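Local coordinates for protein myosin-I heavy chain (Dictyostelium discoideum, PDB 5EJR) that is an actin-based class VII myosin motor that acts in the early steps of phagocytosis and in adhesion, the piece here being its C-terminal MyTH4-FERM tail unit, at residues A[320-324]-A[406-410]; A[93-98]-A[133-138]; A[461-467]-A[501-505]. All blocks are in the same frame, centred on the assembly; numbering follows the deposited sequence.

The contacts follow the chain in the order 2, 1, 3, each in a different part of the MyTH4-FERM tail. Interaction 2 joins two helices of the MyTH4 domain; interaction 1 joins two of the central FERM lobe; interaction 3 packs the C-terminal helix of the last, PTB/PH-type FERM lobe against a turn and strand of the same lobe. Interactions 1 and 3 are nearest, with centres about 28 Å apart and nearest atoms about 11 Å apart. Interaction 2 lies about 46 Å from interaction 1, across the middle of the chain, and about 36 Å from interaction 3, both between centres. None touches another; all are largely buried, interaction 1 adding a partly exposed salt bridge.

Interaction 1 of 3, residues A[320-324]-A[406-410]; sequences FELTY and KLMFI
Lys406 crosses the gap between the two helices with its chain extended and ends on Glu321, its NZ 2.7 Å from Glu321 OE1 in a hydrogen-bonded salt bridge. The ammonium meets OE1 on the syn side, 25° out of the carboxylate plane; OE2 stands farther off, so one oxygen makes the close bond. Glu321 starts from a CB that points away from the partner helix, and a bend at its second torsion brings its carboxylate back to the lysine. Both residues are partly exposed, as suits a charged pair at the margin of an otherwise apolar contact.

The methylenes of the same lysine do apolar work. CG lies over one face of the Tyr324 ring, 3.7 Å from its centroid, in a CH-pi contact almost along the ring normal, while CB meets Phe320 CZ at 3.7 Å. A lysine fits here because its long aliphatic stem can lie on aromatic surfaces while its charge reaches a carboxylate. The helices, 317-332 and 402-416, belong to the all-helical central lobe of the FERM domain, and these segments of them run at 44° with axes 11.0 Å apart. Helix 341-355 packs against the contact as well, its Leu351 and Leu354 touching Tyr324.

Deeper in, Phe320 CE1 lies 3.7 Å from both Leu407 CD2 and Ile410 CD1, flexible aliphatic ends fitted to a flat ring. Phe409 CD2 comes 3.5 Å from Tyr324 CE1, at the edge of the tyrosine ring, with the two ring planes at 81°. Thr323, buried beside this packing, has its hydroxyl OG1 hydrogen-bonded to Cys319 O, one turn back, and to Arg296 NH1. Within the helices Tyr324 N bonds Phe320 O and Ile410 N bonds Lys406 O.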
loop_
_atom_site.group_PDB
_atom_site.type_symbol
_atom_site.label_atom_id
_atom_site.label_comp_id
_atom_site.label_asym_id
_atom_site.label_seq_id
_atom_site.Cartn_x
_atom_site.Cartn_y
_atom_site.Cartn_z
ATOM N N PHE A 320 -4.470 23.314 10.761
ATOM C CA PHE A 320 -3.437 24.011 11.518
ATOM C C PHE A 320 -3.060 23.190 12.745
ATOM O O PHE A 320 -1.885 23.048 13.045
ATOM C CB PHE A 320 -3.876 25.411 11.948
ATOM C CG PHE A 320 -2.817 26.155 12.728
ATOM C CD1 PHE A 320 -1.570 26.418 12.167
ATOM C CD2 PHE A 320 -3.057 26.582 14.032
ATOM C CE1 PHE A 320 -0.574 27.066 12.911
ATOM C CE2 PHE A 320 -2.051 27.237 14.772
ATOM C CZ PHE A 320 -0.834 27.496 14.195
ATOM N N GLU A 321 -4.063 22.636 13.422
ATOM C CA GLU A 321 -3.859 21.831 14.617
ATOM C C GLU A 321 -3.059 20.547 14.312
ATOM O O GLU A 321 -2.116 20.214 15.041
ATOM C CB GLU A 321 -5.207 21.563 15.324
ATOM C CG GLU A 321 -5.092 20.940 16.710
ATOM C CD GLU A 321 -4.148 21.628 17.684
ATOM O OE1 GLU A 321 -3.950 22.858 17.571
ATOM O OE2 GLU A 321 -3.605 20.927 18.565
ATOM N N LEU A 322 -3.389 19.874 13.208
ATOM C CA LEU A 322 -2.667 18.678 12.794
ATOM C C LEU A 322 -1.252 19.011 12.391
ATOM O O LEU A 322 -0.342 18.233 12.667
ATOM C CB LEU A 322 -3.365 17.941 11.671
ATOM C CG LEU A 322 -4.610 17.169 12.042
ATOM C CD1 LEU A 322 -5.296 16.662 10.778
ATOM C CD2 LEU A 322 -4.294 15.992 13.008
ATOM N N THR A 323 -1.065 20.189 11.770
ATOM C CA THR A 323 0.262 20.663 11.370
ATOM C C THR A 323 1.121 20.937 12.583
ATOM O O THR A 323 2.270 20.491 12.613
ATOM C CB THR A 323 0.149 21.886 10.453
ATOM O OG1 THR A 323 -0.631 21.504 9.322
ATOM C CG2 THR A 323 1.522 22.382 9.984
ATOM N N TYR A 324 0.588 21.717 13.547
ATOM C CA TYR A 324 1.321 22.058 14.760
ATOM C C TYR A 324 1.743 20.754 15.473
ATOM O O TYR A 324 2.912 20.599 15.804
ATOM C CB TYR A 324 0.475 22.972 15.689
ATOM C CG TYR A 324 1.012 22.967 17.107
ATOM C CD1 TYR A 324 2.255 23.523 17.407
ATOM C CD2 TYR A 324 0.314 22.335 18.132
ATOM C CE1 TYR A 324 2.771 23.480 18.696
ATOM C CE2 TYR A 324 0.842 22.251 19.418
ATOM C CZ TYR A 324 2.083 22.797 19.685
ATOM O OH TYR A 324 2.570 22.748 20.958
ATOM N N LYS A 406 1.689 28.768 18.815
ATOM C CA LYS A 406 1.872 27.676 17.869
ATOM C C LYS A 406 2.557 28.197 16.578
ATOM O O LYS A 406 3.502 27.568 16.092
ATOM C CB LYS A 406 0.537 26.948 17.594
ATOM C CG LYS A 406 -0.036 26.205 18.827
ATOM C CD LYS A 406 -1.412 25.640 18.552
ATOM C CE LYS A 406 -2.103 25.214 19.820
ATOM N NZ LYS A 406 -3.420 24.603 19.549
ATOM N N LEU A 407 2.183 29.418 16.142
ATOM C CA LEU A 407 2.776 30.064 14.964
ATOM C C LEU A 407 4.224 30.448 15.232
ATOM O O LEU A 407 5.059 30.311 14.343
ATOM C CB LEU A 407 1.964 31.325 14.557
ATOM C CG LEU A 407 0.554 31.093 13.998
ATOM C CD1 LEU A 407 -0.263 32.384 13.994
ATOM C CD2 LEU A 407 0.606 30.567 12.596
ATOM N N MET A 408 4.522 30.908 16.471
ATOM C CA MET A 408 5.860 31.314 16.918
ATOM C C MET A 408 6.755 30.071 16.944
ATOM O O MET A 408 7.913 30.139 16.546
ATOM C CB MET A 408 5.794 31.891 18.350
ATOM C CG MET A 408 5.373 33.329 18.445
ATOM S SD MET A 408 5.226 33.860 20.195
ATOM C CE MET A 408 6.954 33.921 20.685
ATOM N N PHE A 409 6.228 28.962 17.476
ATOM C CA PHE A 409 6.962 27.691 17.530
ATOM C C PHE A 409 7.309 27.238 16.094
ATOM O O PHE A 409 8.469 26.975 15.805
ATOM C CB PHE A 409 6.123 26.625 18.253
ATOM C CG PHE A 409 6.630 25.209 18.068
ATOM C CD1 PHE A 409 7.868 24.820 18.575
ATOM C CD2 PHE A 409 5.899 24.283 17.329
ATOM C CE1 PHE A 409 8.337 23.511 18.393
ATOM C CE2 PHE A 409 6.375 22.983 17.139
ATOM C CZ PHE A 409 7.599 22.614 17.657
ATOM N N ILE A 410 6.307 27.226 15.185
ATOM C CA ILE A 410 6.563 26.831 13.796
ATOM C C ILE A 410 7.570 27.773 13.133
ATOM O O ILE A 410 8.458 27.296 12.459
ATOM C CB ILE A 410 5.261 26.682 12.973
ATOM C CG1 ILE A 410 4.350 25.591 13.604
ATOM C CG2 ILE A 410 5.604 26.367 11.513
ATOM C CD1 ILE A 410 2.837 25.683 13.308
#

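Interaction 2 of 3, residues A[93-98]-A[133-138]; sequences IISRGI and FLSITF
Ile94 pushes its side chain against the helix carrying Phe133 and Leu134: its long CG1-CD1 branch meets those two residues, its CG2 methyl Thr137. Ile94 CD1 comes 3.6 Å from Phe133 O and also touches its CB; CG1 rests on Leu134 CD2 at 4.0 Å; CG2 meets Thr137 CG2 at 3.7 Å. That threonine methyl also touches Ile98 CD1, so it sits between two isoleucines one helical turn apart. An alanine in place of Ile94 would probably open a gap beside Phe133 and Leu134 and strip the Thr137 methyl of one of its two aliphatic neighbours.

Phe138 lays its ring on the backbone at Gly97, CZ coming 3.6 Å from Gly97 CA. Glycine suits this place because a CB would collide with the ring. The edge of the ring faces Ile94 O, and Gly97 O lies over one face near the rim.

This is helix packing within the MyTH4 domain, a helical bundle; the segments cross at -34° with axes 10.5 Å apart.

One shell out, Thr137 OG1 donates at 2.8 Å to Phe133 O, the same oxygen that Ile94 CD1 approaches, nearly in line with the carbonyl, which fixes the rotation that turns its methyl toward the isoleucines. Leu134 O accepts from both Thr137 N and Phe138 N. Farther out, Arg104 bonds Gly97 O and Ile98 O, and Tyr108 OH bonds Phe138 O.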
loop_
_atom_site.group_PDB
_atom_site.type_symbol
_atom_site.label_atom_id
_atom_site.label_comp_id
_atom_site.label_asym_id
_atom_site.label_seq_id
_atom_site.Cartn_x
_atom_site.Cartn_y
_atom_site.Cartn_z
ATOM N N ILE A 93 -0.270 -17.739 -6.274
ATOM C CA ILE A 93 -1.115 -18.124 -7.404
ATOM C C ILE A 93 -1.421 -16.943 -8.285
ATOM O O ILE A 93 -1.300 -17.054 -9.502
ATOM C CB ILE A 93 -2.419 -18.851 -6.949
ATOM C CG1 ILE A 93 -2.104 -20.144 -6.163
ATOM C CG2 ILE A 93 -3.361 -19.149 -8.143
ATOM C CD1 ILE A 93 -3.266 -20.694 -5.334
ATOM N N ILE A 94 -1.845 -15.818 -7.687
ATOM C CA ILE A 94 -2.196 -14.648 -8.482
ATOM C C ILE A 94 -0.928 -14.037 -9.091
ATOM O O ILE A 94 -0.964 -13.643 -10.259
ATOM C CB ILE A 94 -3.111 -13.660 -7.706
ATOM C CG1 ILE A 94 -4.586 -14.166 -7.766
ATOM C CG2 ILE A 94 -3.023 -12.225 -8.244
ATOM C CD1 ILE A 94 -5.303 -13.960 -6.549
ATOM N N SER A 95 0.196 -14.062 -8.353
ATOM C CA SER A 95 1.484 -13.556 -8.866
ATOM C C SER A 95 1.871 -14.366 -10.115
ATOM O O SER A 95 2.171 -13.778 -11.162
ATOM C CB SER A 95 2.570 -13.645 -7.798
ATOM O OG SER A 95 3.856 -13.417 -8.354
ATOM N N ARG A 96 1.758 -15.722 -10.027
ATOM C CA ARG A 96 2.042 -16.610 -11.159
ATOM C C ARG A 96 1.166 -16.240 -12.359
ATOM O O ARG A 96 1.674 -16.144 -13.471
ATOM C CB ARG A 96 1.876 -18.085 -10.747
ATOM C CG ARG A 96 2.289 -19.112 -11.816
ATOM C CD ARG A 96 2.204 -20.538 -11.315
ATOM N NE ARG A 96 3.093 -20.814 -10.180
ATOM C CZ ARG A 96 2.702 -20.886 -8.910
ATOM N NH1 ARG A 96 1.425 -20.687 -8.587
ATOM N NH2 ARG A 96 3.582 -21.136 -7.951
ATOM N N GLY A 97 -0.121 -15.972 -12.117
ATOM C CA GLY A 97 -1.044 -15.564 -13.172
ATOM C C GLY A 97 -0.736 -14.221 -13.796
ATOM O O GLY A 97 -0.853 -14.069 -15.015
ATOM N N ILE A 98 -0.358 -13.228 -12.957
ATOM C CA ILE A 98 0.028 -11.865 -13.386
ATOM C C ILE A 98 1.237 -11.918 -14.355
ATOM O O ILE A 98 1.135 -11.420 -15.481
ATOM C CB ILE A 98 0.317 -10.928 -12.151
ATOM C CG1 ILE A 98 -0.990 -10.472 -11.458
ATOM C CG2 ILE A 98 1.180 -9.715 -12.536
ATOM C CD1 ILE A 98 -0.803 -9.845 -10.074
ATOM N N PHE A 133 -10.997 -13.883 -6.745
ATOM C CA PHE A 133 -9.708 -13.198 -6.609
ATOM C C PHE A 133 -8.897 -13.220 -7.901
ATOM O O PHE A 133 -8.125 -12.291 -8.145
ATOM C CB PHE A 133 -8.913 -13.715 -5.403
ATOM C CG PHE A 133 -9.478 -13.292 -4.062
ATOM C CD1 PHE A 133 -9.642 -11.948 -3.748
ATOM C CD2 PHE A 133 -9.802 -14.239 -3.094
ATOM C CE1 PHE A 133 -10.166 -11.559 -2.503
ATOM C CE2 PHE A 133 -10.327 -13.851 -1.851
ATOM C CZ PHE A 133 -10.511 -12.513 -1.564
ATOM N N LEU A 134 -9.142 -14.209 -8.789
ATOM C CA LEU A 134 -8.500 -14.207 -10.098
ATOM C C LEU A 134 -9.234 -13.180 -10.950
ATOM O O LEU A 134 -8.587 -12.369 -11.624
ATOM C CB LEU A 134 -8.588 -15.580 -10.813
ATOM C CG LEU A 134 -7.889 -16.781 -10.193
ATOM C CD1 LEU A 134 -8.337 -18.066 -10.878
ATOM C CD2 LEU A 134 -6.382 -16.659 -10.289
ATOM N N SER A 135 -10.584 -13.219 -10.935
ATOM C CA SER A 135 -11.423 -12.332 -11.758
ATOM C C SER A 135 -11.240 -10.831 -11.452
ATOM O O SER A 135 -11.471 -10.015 -12.335
ATOM C CB SER A 135 -12.895 -12.728 -11.675
ATOM O OG SER A 135 -13.437 -12.405 -10.405
ATOM N N ILE A 136 -10.826 -10.476 -10.223
ATOM C CA ILE A 136 -10.572 -9.068 -9.894
ATOM C C ILE A 136 -9.203 -8.603 -10.449
ATOM O O ILE A 136 -9.032 -7.409 -10.707
ATOM C CB ILE A 136 -10.762 -8.714 -8.389
ATOM C CG1 ILE A 136 -9.935 -9.613 -7.467
ATOM C CG2 ILE A 136 -12.251 -8.711 -8.003
ATOM C CD1 ILE A 136 -9.734 -9.091 -6.037
ATOM N N THR A 137 -8.264 -9.558 -10.693
ATOM C CA THR A 137 -6.899 -9.283 -11.165
ATOM C C THR A 137 -6.734 -9.299 -12.699
ATOM O O THR A 137 -6.369 -8.285 -13.290
ATOM C CB THR A 137 -5.917 -10.235 -10.479
ATOM O OG1 THR A 137 -6.352 -10.415 -9.136
ATOM C CG2 THR A 137 -4.483 -9.688 -10.469
ATOM N N PHE A 138 -6.949 -10.452 -13.329
ATOM C CA PHE A 138 -6.755 -10.602 -14.771
ATOM C C PHE A 138 -7.885 -11.395 -15.395
ATOM O O PHE A 138 -8.548 -12.193 -14.738
ATOM C CB PHE A 138 -5.370 -11.235 -15.093
ATOM C CG PHE A 138 -5.026 -12.446 -14.262
ATOM C CD1 PHE A 138 -5.568 -13.694 -14.561
ATOM C CD2 PHE A 138 -4.219 -12.331 -13.143
ATOM C CE1 PHE A 138 -5.296 -14.803 -13.759
ATOM C CE2 PHE A 138 -3.942 -13.443 -12.344
ATOM C CZ PHE A 138 -4.488 -14.671 -12.656
#

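Interaction 3 of 3, residues A[461-467]-A[501-505]; sequences FQSISNV and YQFYS
Phe461 pushes its ring into the angle between the Tyr501 ring and the helix backbone at Tyr504 and Ser505. Its edge is directed at the face of Tyr501 in an offset edge-to-face pair, the planes at 79° and the centroids 5.3 Å apart. One of its own faces is covered by Ser505, whose CA sits over the ring centre and whose CB comes 3.6 Å from Phe461 CD1. At the far end of the ring, CZ presses on Tyr504 CB at 3.5 Å. A small serine lets the broad ring lie close to the helix backbone, and its hydroxyl is turned back: with OG placed between the backbone N and the carbonyl carbon (chi1 72°), it bonds Tyr501 O at 3.0 Å, from above the carbonyl plane. Tyr501 O also accepts from Ser505 N.

The helix is 494-505, the C-terminal helix that caps one end of the beta sandwich, as in PTB/PH-type domains, here the last lobe of the FERM domain. A type I turn from Phe461 to Ile464 follows strand 455-460 and leads toward strand 466-469, presenting its apolar side chains to that helix.

The Tyr501 ring fills the hollow between Phe461 and Val467, which approach opposite sides of it. Val467 CG1 lies over one face, 3.8 Å from the Tyr501 ring centroid, a CH-pi contact from one methyl of the branched valine. Ile464 CG2 meets the outer end of the phenol, 3.3 Å from Tyr501 OH. A long flat tyrosine suits this slot, since it can span from the helix to the turn. Val445, on strand 444-448, touches both Ile464 and Tyr501, while Tyr504 directs its own hydroxyl away to the backbone N of Phe299.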
loop_
_atom_site.group_PDB
_atom_site.type_symbol
_atom_site.label_atom_id
_atom_site.label_comp_id
_atom_site.label_asym_id
_atom_site.label_seq_id
_atom_site.Cartn_x
_atom_site.Cartn_y
_atom_site.Cartn_z
ATOM N N PHE A 461 13.432 23.877 -9.297
ATOM C CA PHE A 461 12.536 23.307 -10.288
ATOM C C PHE A 461 12.708 23.957 -11.666
ATOM O O PHE A 461 12.585 23.265 -12.685
ATOM C CB PHE A 461 11.084 23.384 -9.822
ATOM C CG PHE A 461 10.767 22.437 -8.687
ATOM C CD1 PHE A 461 11.015 21.069 -8.806
ATOM C CD2 PHE A 461 10.188 22.904 -7.514
ATOM C CE1 PHE A 461 10.697 20.187 -7.762
ATOM C CE2 PHE A 461 9.859 22.023 -6.483
ATOM C CZ PHE A 461 10.113 20.672 -6.611
ATOM N N GLN A 462 13.036 25.275 -11.689
ATOM C CA GLN A 462 13.254 26.077 -12.911
ATOM C C GLN A 462 14.388 25.479 -13.740
ATOM O O GLN A 462 14.302 25.434 -14.961
ATOM C CB GLN A 462 13.601 27.547 -12.554
ATOM C CG GLN A 462 12.480 28.338 -11.847
ATOM C CD GLN A 462 12.072 27.758 -10.499
ATOM O OE1 GLN A 462 12.899 27.538 -9.603
ATOM N NE2 GLN A 462 10.791 27.421 -10.360
ATOM N N SER A 463 15.437 25.008 -13.050
ATOM C CA SER A 463 16.638 24.424 -13.621
ATOM C C SER A 463 16.499 22.948 -14.065
ATOM O O SER A 463 17.474 22.380 -14.561
ATOM C CB SER A 463 17.795 24.575 -12.646
ATOM O OG SER A 463 17.762 23.560 -11.659
ATOM N N ILE A 464 15.311 22.334 -13.888
ATOM C CA ILE A 464 15.060 20.941 -14.272
ATOM C C ILE A 464 14.020 20.954 -15.373
ATOM O O ILE A 464 12.881 21.363 -15.132
ATOM C CB ILE A 464 14.646 20.029 -13.071
ATOM C CG1 ILE A 464 15.727 19.986 -11.982
ATOM C CG2 ILE A 464 14.292 18.617 -13.566
ATOM C CD1 ILE A 464 15.199 19.728 -10.508
ATOM N N SER A 465 14.425 20.534 -16.585
ATOM C CA SER A 465 13.576 20.476 -17.788
ATOM C C SER A 465 12.638 19.282 -17.769
ATOM O O SER A 465 11.512 19.384 -18.253
ATOM C CB SER A 465 14.435 20.425 -19.051
ATOM O OG SER A 465 15.500 19.493 -18.935
ATOM N N ASN A 466 13.098 18.139 -17.232
ATOM C CA ASN A 466 12.274 16.937 -17.168
ATOM C C ASN A 466 12.832 15.908 -16.190
ATOM O O ASN A 466 13.965 16.011 -15.748
ATOM C CB ASN A 466 12.126 16.300 -18.575
ATOM C CG ASN A 466 10.693 15.978 -18.913
ATOM O OD1 ASN A 466 9.995 15.272 -18.172
ATOM N ND2 ASN A 466 10.213 16.520 -20.027
ATOM N N VAL A 467 12.014 14.920 -15.852
ATOM C CA VAL A 467 12.428 13.834 -14.977
ATOM C C VAL A 467 12.131 12.509 -15.659
ATOM O O VAL A 467 11.270 12.445 -16.541
ATOM C CB VAL A 467 11.824 13.904 -13.549
ATOM C CG1 VAL A 467 12.326 15.131 -12.801
ATOM C CG2 VAL A 467 10.298 13.836 -13.580
ATOM N N TYR A 501 7.332 15.009 -6.532
ATOM C CA TYR A 501 7.935 15.904 -7.519
ATOM C C TYR A 501 6.828 16.609 -8.389
ATOM O O TYR A 501 6.865 17.819 -8.526
ATOM C CB TYR A 501 8.956 15.158 -8.426
ATOM C CG TYR A 501 9.594 16.076 -9.451
ATOM C CD1 TYR A 501 8.962 16.348 -10.660
ATOM C CD2 TYR A 501 10.788 16.734 -9.178
ATOM C CE1 TYR A 501 9.502 17.255 -11.569
ATOM C CE2 TYR A 501 11.344 17.626 -10.086
ATOM C CZ TYR A 501 10.689 17.893 -11.276
ATOM O OH TYR A 501 11.241 18.754 -12.195
ATOM N N GLN A 502 5.876 15.872 -8.956
ATOM C CA GLN A 502 4.815 16.498 -9.776
ATOM C C GLN A 502 4.068 17.602 -9.005
ATOM O O GLN A 502 3.893 18.704 -9.534
ATOM C CB GLN A 502 3.820 15.443 -10.319
ATOM C CG GLN A 502 2.571 16.014 -11.038
ATOM C CD GLN A 502 2.850 16.882 -12.257
ATOM O OE1 GLN A 502 2.067 17.780 -12.587
ATOM N NE2 GLN A 502 3.931 16.616 -12.988
ATOM N N PHE A 503 3.694 17.325 -7.751
ATOM C CA PHE A 503 2.942 18.300 -6.944
ATOM C C PHE A 503 3.672 19.602 -6.774
ATOM O O PHE A 503 3.101 20.657 -7.061
ATOM C CB PHE A 503 2.502 17.736 -5.578
ATOM C CG PHE A 503 1.607 18.683 -4.801
ATOM C CD1 PHE A 503 2.150 19.691 -4.004
ATOM C CD2 PHE A 503 0.227 18.581 -4.882
ATOM C CE1 PHE A 503 1.323 20.575 -3.306
ATOM C CE2 PHE A 503 -0.599 19.469 -4.182
ATOM C CZ PHE A 503 -0.044 20.450 -3.394
ATOM N N TYR A 504 4.918 19.539 -6.321
ATOM C CA TYR A 504 5.694 20.752 -6.064
ATOM C C TYR A 504 6.147 21.496 -7.319
ATOM O O TYR A 504 6.082 22.731 -7.360
ATOM C CB TYR A 504 6.890 20.419 -5.183
ATOM C CG TYR A 504 6.627 20.338 -3.693
ATOM C CD1 TYR A 504 6.031 21.398 -3.008
ATOM C CD2 TYR A 504 7.091 19.260 -2.945
ATOM C CE1 TYR A 504 5.863 21.360 -1.621
ATOM C CE2 TYR A 504 6.970 19.232 -1.559
ATOM C CZ TYR A 504 6.367 20.288 -0.899
ATOM O OH TYR A 504 6.260 20.235 0.468
ATOM N N SER A 505 6.634 20.754 -8.341
ATOM C CA SER A 505 7.124 21.382 -9.562
ATOM C C SER A 505 5.999 22.041 -10.353
ATOM O O SER A 505 6.260 23.015 -11.041
ATOM C CB SER A 505 7.867 20.372 -10.435
ATOM O OG SER A 505 6.971 19.456 -11.034
#